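Helicase-like protein (Bacteroides thetaiotaomicron, PDB 2FG1) is of unknown function but carries a macrodomain, and probably removes ADP-ribose from modified thymidine in DNA. Local coordinates at residues I24-N29 with G37-L42; G32-G37 with M48-Y53; A67-N72 with V79-G84. All blocks are in the same frame, centred on the assembly; numbering follows the deposited sequence. Where two conformers were deposited one is given.

Interaction 1 (I24-N29 with G37-L42)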
loop_
_atom_site.group_PDB
_atom_site.type_symbol
_atom_site.label_atom_id
_atom_site.label_comp_id
_atom_site.label_asym_id
_atom_site.label_seq_id
_atom_site.Cartn_x
_atom_site.Cartn_y
_atom_site.Cartn_z
ATOM N N ILE A 24 -1.358 4.697 5.671
ATOM C CA ILE A 24 -0.113 4.131 5.151
ATOM C C ILE A 24 -0.488 2.975 4.233
ATOM O O ILE A 24 -1.120 2.004 4.681
ATOM C CB ILE A 24 0.771 3.608 6.297
ATOM C CG1 ILE A 24 1.207 4.754 7.208
ATOM C CG2 ILE A 24 2.007 2.863 5.751
ATOM C CD1 ILE A 24 1.692 4.289 8.576
ATOM N N THR A 25 -0.111 3.056 2.961
ATOM C CA THR A 25 -0.486 2.046 1.971
ATOM C C THR A 25 0.723 1.220 1.581
ATOM O O THR A 25 1.785 1.775 1.309
ATOM C CB THR A 25 -1.041 2.681 0.681
ATOM O OG1 THR A 25 -0.052 3.554 0.113
ATOM C CG2 THR A 25 -2.293 3.483 0.948
ATOM N N HIS A 26 0.564 -0.100 1.502
ATOM C CA HIS A 26 1.658 -0.947 1.031
ATOM C C HIS A 26 1.091 -2.179 0.329
ATOM O O HIS A 26 -0.079 -2.513 0.489
ATOM C CB HIS A 26 2.585 -1.308 2.197
ATOM C CG HIS A 26 1.968 -2.263 3.156
ATOM N ND1 HIS A 26 2.479 -3.523 3.362
ATOM C CD2 HIS A 26 0.842 -2.174 3.903
ATOM C CE1 HIS A 26 1.704 -4.168 4.219
ATOM N NE2 HIS A 26 0.701 -3.376 4.556
ATOM N N ILE A 27 1.931 -2.825 -0.471
ATOM C CA ILE A 27 1.510 -3.946 -1.306
ATOM C C ILE A 27 1.822 -5.274 -0.636
ATOM O O ILE A 27 2.988 -5.583 -0.317
ATOM C CB ILE A 27 2.169 -3.898 -2.701
ATOM C CG1 ILE A 27 1.713 -2.648 -3.469
ATOM C CG2 ILE A 27 1.811 -5.155 -3.497
ATOM C CD1 ILE A 27 2.482 -2.399 -4.774
ATOM N N CYS A 28 0.757 -6.052 -0.445
ATOM C CA CYS A 28 0.826 -7.396 0.087
ATOM C C CYS A 28 0.665 -8.417 -1.022
ATOM O O CYS A 28 0.120 -8.137 -2.100
ATOM C CB CYS A 28 -0.295 -7.591 1.116
ATOM S SG CYS A 28 -0.172 -6.554 2.555
ATOM N N ASN A 29 1.137 -9.625 -0.756
ATOM C CA ASN A 29 0.923 -10.722 -1.692
ATOM C C ASN A 29 -0.370 -11.487 -1.415
ATOM O O ASN A 29 -1.024 -11.310 -0.369
ATOM C CB ASN A 29 2.123 -11.667 -1.692
ATOM C CG ASN A 29 2.331 -12.310 -0.351
ATOM O OD1 ASN A 29 1.595 -13.225 0.026
ATOM N ND2 ASN A 29 3.294 -11.795 0.409
ATOM N N GLY A 37 10.877 -7.020 3.693
ATOM C CA GLY A 37 10.729 -5.629 3.253
ATOM C C GLY A 37 9.889 -4.767 4.174
ATOM O O GLY A 37 10.042 -4.827 5.391
ATOM N N PHE A 38 9.012 -3.956 3.586
ATOM C CA PHE A 38 8.280 -2.943 4.351
ATOM C C PHE A 38 7.452 -3.537 5.494
ATOM O O PHE A 38 7.315 -2.913 6.547
ATOM C CB PHE A 38 7.380 -2.113 3.441
ATOM C CG PHE A 38 6.691 -0.978 4.146
ATOM C CD1 PHE A 38 7.407 0.142 4.556
ATOM C CD2 PHE A 38 5.325 -1.024 4.391
ATOM C CE1 PHE A 38 6.764 1.204 5.204
ATOM C CE2 PHE A 38 4.687 0.026 5.034
ATOM C CZ PHE A 38 5.402 1.141 5.436
ATOM N N VAL A 39 6.923 -4.739 5.299
ATOM C CA VAL A 39 6.125 -5.374 6.358
ATOM C C VAL A 39 6.893 -5.524 7.668
ATOM O O VAL A 39 6.301 -5.512 8.749
ATOM C CB VAL A 39 5.509 -6.733 5.928
ATOM C CG1 VAL A 39 4.457 -6.536 4.837
ATOM C CG2 VAL A 39 6.570 -7.725 5.480
ATOM N N LEU A 40 8.214 -5.660 7.577
ATOM C CA LEU A 40 9.031 -5.772 8.774
ATOM C C LEU A 40 9.078 -4.446 9.533
ATOM O O LEU A 40 9.062 -4.430 10.764
ATOM C CB LEU A 40 10.444 -6.250 8.436
ATOM C CG LEU A 40 10.507 -7.620 7.744
ATOM C CD1 LEU A 40 11.956 -8.047 7.530
ATOM C CD2 LEU A 40 9.759 -8.705 8.534
ATOM N N ALA A 41 9.121 -3.339 8.791
ATOM C CA ALA A 41 9.051 -2.018 9.403
ATOM C C ALA A 41 7.692 -1.798 10.080
ATOM O O ALA A 41 7.620 -1.268 11.186
ATOM C CB ALA A 41 9.334 -0.921 8.364
ATOM N N LEU A 42 6.623 -2.226 9.426
ATOM C CA LEU A 42 5.290 -2.135 10.024
ATOM C C LEU A 42 5.221 -2.910 11.327
ATOM O O LEU A 42 4.799 -2.371 12.346
ATOM C CB LEU A 42 4.216 -2.664 9.074
ATOM C CG LEU A 42 3.754 -1.736 7.963
ATOM C CD1 LEU A 42 2.883 -2.518 7.012
ATOM C CD2 LEU A 42 2.979 -0.541 8.518
#
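The imidazole of His-26 is met by three side chains of segment 37-42. Leu-42 lies over one face: its CD1 methyl sits 3.5 Å from the centroid of the His-26 ring and close to the ring normal, a CH-pi contact displaced slightly toward the rim, where CD1 comes within 3.4 Å of NE2. Val-39 takes the edge instead, its CG1 close to the ring plane and 3.7 Å from CE1 of His-26. The third neighbour, Phe-38, is turned obliquely to the imidazole, with planes at 52°, and touches mainly through CD2, 3.5 Å from CB of His-26. CG of His-26 stands between its own backbone N and carbonyl carbon (chi1 71°), a torsion that brings the imidazole up off the strand and against the helix. Two residues back along the same face of the strand, Ile-24 projects its CG2 methyl to the edge of the Phe-38 ring, 3.8 Å from CZ. No hydrogen bond joins the segments; NE2 of His-26 bonds instead to OD1 of Asn-81 in the neighbouring strand 77-85, which should fix the rotation of the imidazole. The indole of Trp-34 meets the same ring almost at right angles.

Strand 24-29 and helix 38-42 run at 126° to each other, their axes 10.0 Å apart, and the helix packs on one side of the central sheet of the macrodomain. Thr-25 and Ile-27 face the other side, toward helix 100-117, while strands 77-85 and 120-123 flank this strand within the sheet.

Interaction 2 (G32-G37 with M48-Y53)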
loop_
_atom_site.group_PDB
_atom_site.type_symbol
_atom_site.label_atom_id
_atom_site.label_comp_id
_atom_site.label_asym_id
_atom_site.label_seq_id
_atom_site.Cartn_x
_atom_site.Cartn_y
_atom_site.Cartn_z
ATOM N N GLY A 32 -0.531 -14.925 1.665
ATOM C CA GLY A 32 -0.444 -14.813 3.112
ATOM C C GLY A 32 0.965 -14.639 3.654
ATOM O O GLY A 32 1.173 -14.732 4.861
ATOM N N GLY A 33 1.939 -14.363 2.787
ATOM C CA GLY A 33 3.322 -14.166 3.242
ATOM C C GLY A 33 3.535 -12.796 3.843
ATOM O O GLY A 33 3.101 -11.797 3.267
ATOM N N TRP A 34 4.204 -12.733 4.992
ATOM C CA TRP A 34 4.512 -11.452 5.618
ATOM C C TRP A 34 5.849 -11.605 6.315
ATOM O O TRP A 34 5.928 -12.015 7.472
ATOM C CB TRP A 34 3.379 -11.077 6.579
ATOM C CG TRP A 34 3.463 -9.734 7.265
ATOM C CD1 TRP A 34 4.340 -9.346 8.245
ATOM C CD2 TRP A 34 2.560 -8.633 7.077
ATOM N NE1 TRP A 34 4.047 -8.062 8.669
ATOM C CE2 TRP A 34 2.960 -7.606 7.963
ATOM C CE3 TRP A 34 1.464 -8.411 6.236
ATOM C CZ2 TRP A 34 2.305 -6.377 8.021
ATOM C CZ3 TRP A 34 0.798 -7.197 6.318
ATOM C CH2 TRP A 34 1.221 -6.201 7.201
ATOM N N GLY A 35 6.926 -11.315 5.596
ATOM C CA GLY A 35 8.251 -11.566 6.153
ATOM C C GLY A 35 9.431 -10.851 5.521
ATOM O O GLY A 35 10.559 -11.054 5.953
ATOM N N LYS A 36 9.180 -10.028 4.505
ATOM C CA LYS A 36 10.267 -9.363 3.773
ATOM C C LYS A 36 9.918 -7.917 3.482
ATOM O O LYS A 36 8.802 -7.623 3.066
ATOM C CB LYS A 36 10.529 -10.080 2.439
ATOM C CG LYS A 36 10.824 -11.566 2.557
ATOM C CD LYS A 36 10.190 -12.360 1.413
ATOM C CE LYS A 36 11.160 -12.602 0.271
ATOM N NZ LYS A 36 12.220 -13.584 0.649
ATOM N N GLY A 37 10.877 -7.020 3.693
ATOM C CA GLY A 37 10.729 -5.629 3.253
ATOM C C GLY A 37 9.889 -4.767 4.174
ATOM O O GLY A 37 10.042 -4.827 5.391
HETATM N N MSE A 48 -0.860 -4.866 14.709
HETATM C CA MSE A 48 -2.192 -4.970 14.109
HETATM C C MSE A 48 -2.227 -5.251 12.601
HETATM O O MSE A 48 -2.978 -6.123 12.164
HETATM C CB MSE A 48 -3.056 -3.745 14.444
HETATM C CG MSE A 48 -4.464 -3.804 13.859
HETATM SE SE MSE A 48 -5.505 -5.256 14.595
HETATM C CE MSE A 48 -5.496 -4.545 16.415
ATOM N N PRO A 49 -1.453 -4.500 11.789
ATOM C CA PRO A 49 -1.533 -4.775 10.342
ATOM C C PRO A 49 -1.224 -6.230 9.985
ATOM O O PRO A 49 -1.965 -6.845 9.219
ATOM C CB PRO A 49 -0.505 -3.808 9.734
ATOM C CG PRO A 49 -0.427 -2.689 10.727
ATOM C CD PRO A 49 -0.524 -3.383 12.075
ATOM N N GLU A 50 -0.157 -6.776 10.564
ATOM C CA GLU A 50 0.209 -8.158 10.303
ATOM C C GLU A 50 -0.876 -9.138 10.766
ATOM O O GLU A 50 -1.263 -10.049 10.029
ATOM C CB GLU A 50 1.532 -8.496 10.995
ATOM C CG GLU A 50 1.935 -9.959 10.791
ATOM C CD GLU A 50 3.248 -10.324 11.446
ATOM O OE1 GLU A 50 3.997 -9.430 11.913
ATOM O OE2 GLU A 50 3.523 -11.543 11.497
ATOM N N GLU A 51 -1.357 -8.946 11.989
ATOM C CA GLU A 51 -2.336 -9.885 12.539
ATOM C C GLU A 51 -3.643 -9.862 11.744
ATOM O O GLU A 51 -4.227 -10.909 11.452
ATOM C CB GLU A 51 -2.566 -9.646 14.027
ATOM C CG GLU A 51 -3.667 -10.557 14.622
ATOM C CD GLU A 51 -3.352 -12.049 14.569
ATOM O OE1 GLU A 51 -2.211 -12.435 14.201
ATOM O OE2 GLU A 51 -4.255 -12.846 14.918
ATOM N N ALA A 52 -4.084 -8.664 11.371
ATOM C CA ALA A 52 -5.282 -8.527 10.564
ATOM C C ALA A 52 -5.108 -9.221 9.218
ATOM O O ALA A 52 -6.012 -9.903 8.738
ATOM C CB ALA A 52 -5.637 -7.050 10.394
ATOM N N TYR A 53 -3.935 -9.035 8.608
ATOM C CA TYR A 53 -3.659 -9.655 7.311
ATOM C C TYR A 53 -3.631 -11.187 7.407
ATOM O O TYR A 53 -4.188 -11.882 6.556
ATOM C CB TYR A 53 -2.322 -9.136 6.775
ATOM C CG TYR A 53 -1.824 -9.843 5.542
ATOM C CD1 TYR A 53 -2.297 -9.508 4.278
ATOM C CD2 TYR A 53 -0.861 -10.842 5.642
ATOM C CE1 TYR A 53 -1.830 -10.161 3.143
ATOM C CE2 TYR A 53 -0.382 -11.490 4.518
ATOM C CZ TYR A 53 -0.867 -11.149 3.278
ATOM O OH TYR A 53 -0.363 -11.816 2.180
#
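Trp-34 and Glu-50 both extend their side chains with CG opposite the backbone N (chi1 -176° and 178°), which carries the indole from the loop to the helix and draws the glutamate chain out across it. Glu-50 continues fully extended, and its CB, CG and CD follow one face of the indole. CG lies 3.6 Å from the centroid of the five-membered ring of Trp-34, nearly over it, in a CH-pi contact; the carboxylate ends near NE1, its plane tilted 22° from the ring. The six-membered ring lies between Pro-49 and Tyr-53; its CH2 packs 3.9 Å from CB of Pro-49. Tyr-53, one turn on from Pro-49, meets the indole obliquely: the two six-membered rings are 5.2 Å apart between centroids, and CD2 of Tyr-53 is 3.4 Å from CE3 of Trp-34. Beyond the indole, the phenol end runs beside Gly-32, its OH 3.1 Å from CA of that glycine, whose backbone angles would press a CB against the carbonyl O of the residue before.

Across the segments the contact is thus largely apolar and aromatic, while its polar ends are tied to the surroundings. NE1 of Trp-34 and OE1 of Glu-50 share the hydroxyl of Ser-43, OE2 of Glu-50 pairs with Arg-54, and OH of Tyr-53 bonds to the backbone O of Asn-29. Arg-54, one turn on in the same helix, would probably favour the ionised carboxylate and steady it over the indole; the loop itself is held by the indole packing and by Ser-43.

Interaction 3 (A67-N72 with V79-G84); sequences AVQFVN and VANMIG
ND2 of Asn-81 is gripped by two carbonyl oxygens, OE1 of Gln-69 across the strand pair and the backbone O of Pro-49 in helix 48-59. The bond to OE1 of Gln-69 is 2.9 Å long; OE1 lies in the amide plane of Asn-81, whereas the donor is tilted 19° from the carbonyl plane of Gln-69. The two side chains run side by side in the same direction, yet their amides are turned 62° apart. Gln-69 achieves this reach with an extended chain, and its NE2 bonds to O of Ala-52, while OD1 of Asn-81 accepts from NE2 of His-26. Each amide is thereby held at both its nitrogen and its oxygen.

Beneath them, Gln-69 and Asn-81 form a hydrogen-bonded antiparallel pair, N of Asn-81 lying 2.8 Å from O of Gln-69. Val-71 and Val-79 repeat the pattern two residues along, and N of Ile-83 adds a nearly straight bond of 2.9 Å to O of Ala-67. On the other face, CB of Ala-80 touches CG1 of Val-68 at 3.9 Å and CE1 of Phe-70 at 3.8 Å.

This hairpin forms one border of the mixed sheet: 68-74 is an outermost strand, and 77-85 joins it to strand 22-29. The amide-bearing face meets helix 48-59, while Val-68, Phe-70 and Met-82 pack on helix 100-117.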
loop_
_atom_site.group_PDB
_atom_site.type_symbol
_atom_site.label_atom_id
_atom_site.label_comp_id
_atom_site.label_asym_id
_atom_site.label_seq_id
_atom_site.Cartn_x
_atom_site.Cartn_y
_atom_site.Cartn_z
ATOM N N ALA A 67 -8.080 -6.389 -3.692
ATOM C CA ALA A 67 -8.767 -6.140 -2.423
ATOM C C ALA A 67 -7.876 -5.388 -1.435
ATOM O O ALA A 67 -6.641 -5.437 -1.522
ATOM C CB ALA A 67 -9.264 -7.451 -1.805
ATOM N N VAL A 68 -8.505 -4.702 -0.485
ATOM C CA VAL A 68 -7.788 -3.912 0.514
ATOM C C VAL A 68 -8.436 -4.114 1.874
ATOM O O VAL A 68 -9.668 -4.108 1.991
ATOM C CB VAL A 68 -7.814 -2.393 0.164
ATOM C CG1 VAL A 68 -6.981 -1.591 1.167
ATOM C CG2 VAL A 68 -7.317 -2.147 -1.255
ATOM N N GLN A 69 -7.592 -4.235 2.901
ATOM C CA GLN A 69 -8.015 -4.251 4.296
ATOM C C GLN A 69 -7.452 -3.024 4.991
ATOM O O GLN A 69 -6.247 -2.765 4.909
ATOM C CB GLN A 69 -7.472 -5.509 4.963
ATOM C CG GLN A 69 -7.744 -5.639 6.448
ATOM C CD GLN A 69 -7.055 -6.853 7.005
ATOM O OE1 GLN A 69 -5.847 -7.009 6.860
ATOM N NE2 GLN A 69 -7.819 -7.726 7.658
ATOM N N PHE A 70 -8.321 -2.268 5.666
ATOM C CA PHE A 70 -7.915 -1.068 6.392
ATOM C C PHE A 70 -7.900 -1.354 7.881
ATOM O O PHE A 70 -8.896 -1.831 8.436
ATOM C CB PHE A 70 -8.867 0.103 6.094
ATOM C CG PHE A 70 -8.909 0.491 4.636
ATOM C CD1 PHE A 70 -8.041 1.453 4.132
ATOM C CD2 PHE A 70 -9.818 -0.109 3.765
ATOM C CE1 PHE A 70 -8.081 1.807 2.777
ATOM C CE2 PHE A 70 -9.858 0.242 2.409
ATOM C CZ PHE A 70 -8.991 1.207 1.924
ATOM N N VAL A 71 -6.759 -1.129 8.524
ATOM C CA VAL A 71 -6.662 -1.338 9.967
ATOM C C VAL A 71 -6.260 -0.045 10.638
ATOM O O VAL A 71 -5.432 0.714 10.137
ATOM C CB VAL A 71 -5.688 -2.500 10.354
ATOM C CG1 VAL A 71 -4.249 -2.136 10.062
ATOM C CG2 VAL A 71 -5.830 -2.885 11.815
ATOM N N ASN A 72 -6.869 0.202 11.777
ATOM C CA ASN A 72 -6.486 1.322 12.612
ATOM C C ASN A 72 -5.267 0.938 13.444
ATOM O O ASN A 72 -5.226 -0.158 14.024
ATOM C CB ASN A 72 -7.635 1.766 13.511
ATOM C CG ASN A 72 -7.289 3.008 14.287
ATOM O OD1 ASN A 72 -7.343 4.120 13.752
ATOM N ND2 ASN A 72 -6.884 2.834 15.534
ATOM N N VAL A 79 -3.507 1.675 8.386
ATOM C CA VAL A 79 -2.669 0.985 7.412
ATOM C C VAL A 79 -3.576 0.249 6.440
ATOM O O VAL A 79 -4.520 -0.428 6.865
ATOM C CB VAL A 79 -1.685 -0.005 8.102
ATOM C CG1 VAL A 79 -0.918 -0.847 7.063
ATOM C CG2 VAL A 79 -0.730 0.734 9.025
ATOM N N ALA A 80 -3.311 0.397 5.140
ATOM C CA ALA A 80 -4.050 -0.297 4.100
ATOM C C ALA A 80 -3.201 -1.439 3.571
ATOM O O ALA A 80 -2.178 -1.216 2.909
ATOM C CB ALA A 80 -4.411 0.679 2.981
ATOM N N ASN A 81 -3.625 -2.664 3.881
ATOM C CA ASN A 81 -2.981 -3.876 3.365
ATOM C C ASN A 81 -3.602 -4.147 1.990
ATOM O O ASN A 81 -4.743 -4.577 1.907
ATOM C CB ASN A 81 -3.260 -5.077 4.291
ATOM C CG ASN A 81 -2.646 -4.940 5.683
ATOM O OD1 ASN A 81 -1.593 -4.349 5.875
ATOM N ND2 ASN A 81 -3.290 -5.584 6.667
HETATM N N MSE A 82 -2.855 -3.858 0.924
HETATM C CA MSE A 82 -3.388 -3.898 -0.438
HETATM C C MSE A 82 -2.881 -5.133 -1.153
HETATM O O MSE A 82 -1.683 -5.266 -1.359
HETATM C CB MSE A 82 -2.911 -2.669 -1.228
HETATM C CG MSE A 82 -3.287 -1.311 -0.608
HETATM SE SE MSE A 82 -2.898 0.197 -1.783
HETATM C CE MSE A 82 -0.986 -0.088 -2.062
ATOM N N ILE A 83 -3.772 -6.036 -1.554
ATOM C CA ILE A 83 -3.299 -7.250 -2.225
ATOM C C ILE A 83 -3.011 -6.937 -3.689
ATOM O O ILE A 83 -3.926 -6.862 -4.512
ATOM C CB ILE A 83 -4.269 -8.438 -2.073
ATOM C CG1 ILE A 83 -4.533 -8.731 -0.591
ATOM C CG2 ILE A 83 -3.685 -9.674 -2.766
ATOM C CD1 ILE A 83 -5.505 -9.884 -0.369
ATOM N N GLY A 84 -1.729 -6.746 -4.003
ATOM C CA GLY A 84 -1.325 -6.253 -5.320
ATOM C C GLY A 84 -0.215 -7.011 -6.010
ATOM O O GLY A 84 0.295 -6.562 -7.036
#

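From the N terminus, strand 22-29 leads into the loop that carries Gly-32 to Gly-37, and interaction 1 closes it by folding helix 38-45 back onto the strand. Interaction 2 starts within that loop and ends on helix 48-59, so the two cross along the chain. They also touch in space, through Val-39 against Trp-34. Interaction 3 follows in series and closes the hairpin 68-74/77-85. Strand 77-85 lies beside strand 22-29 in the sheet. Interaction 1 thus packs helix 38-45 on the sheet, interaction 2 ties the loop after strand 22-29 to helix 48-59, and interaction 3 builds the edge of the sheet against which that helix lies.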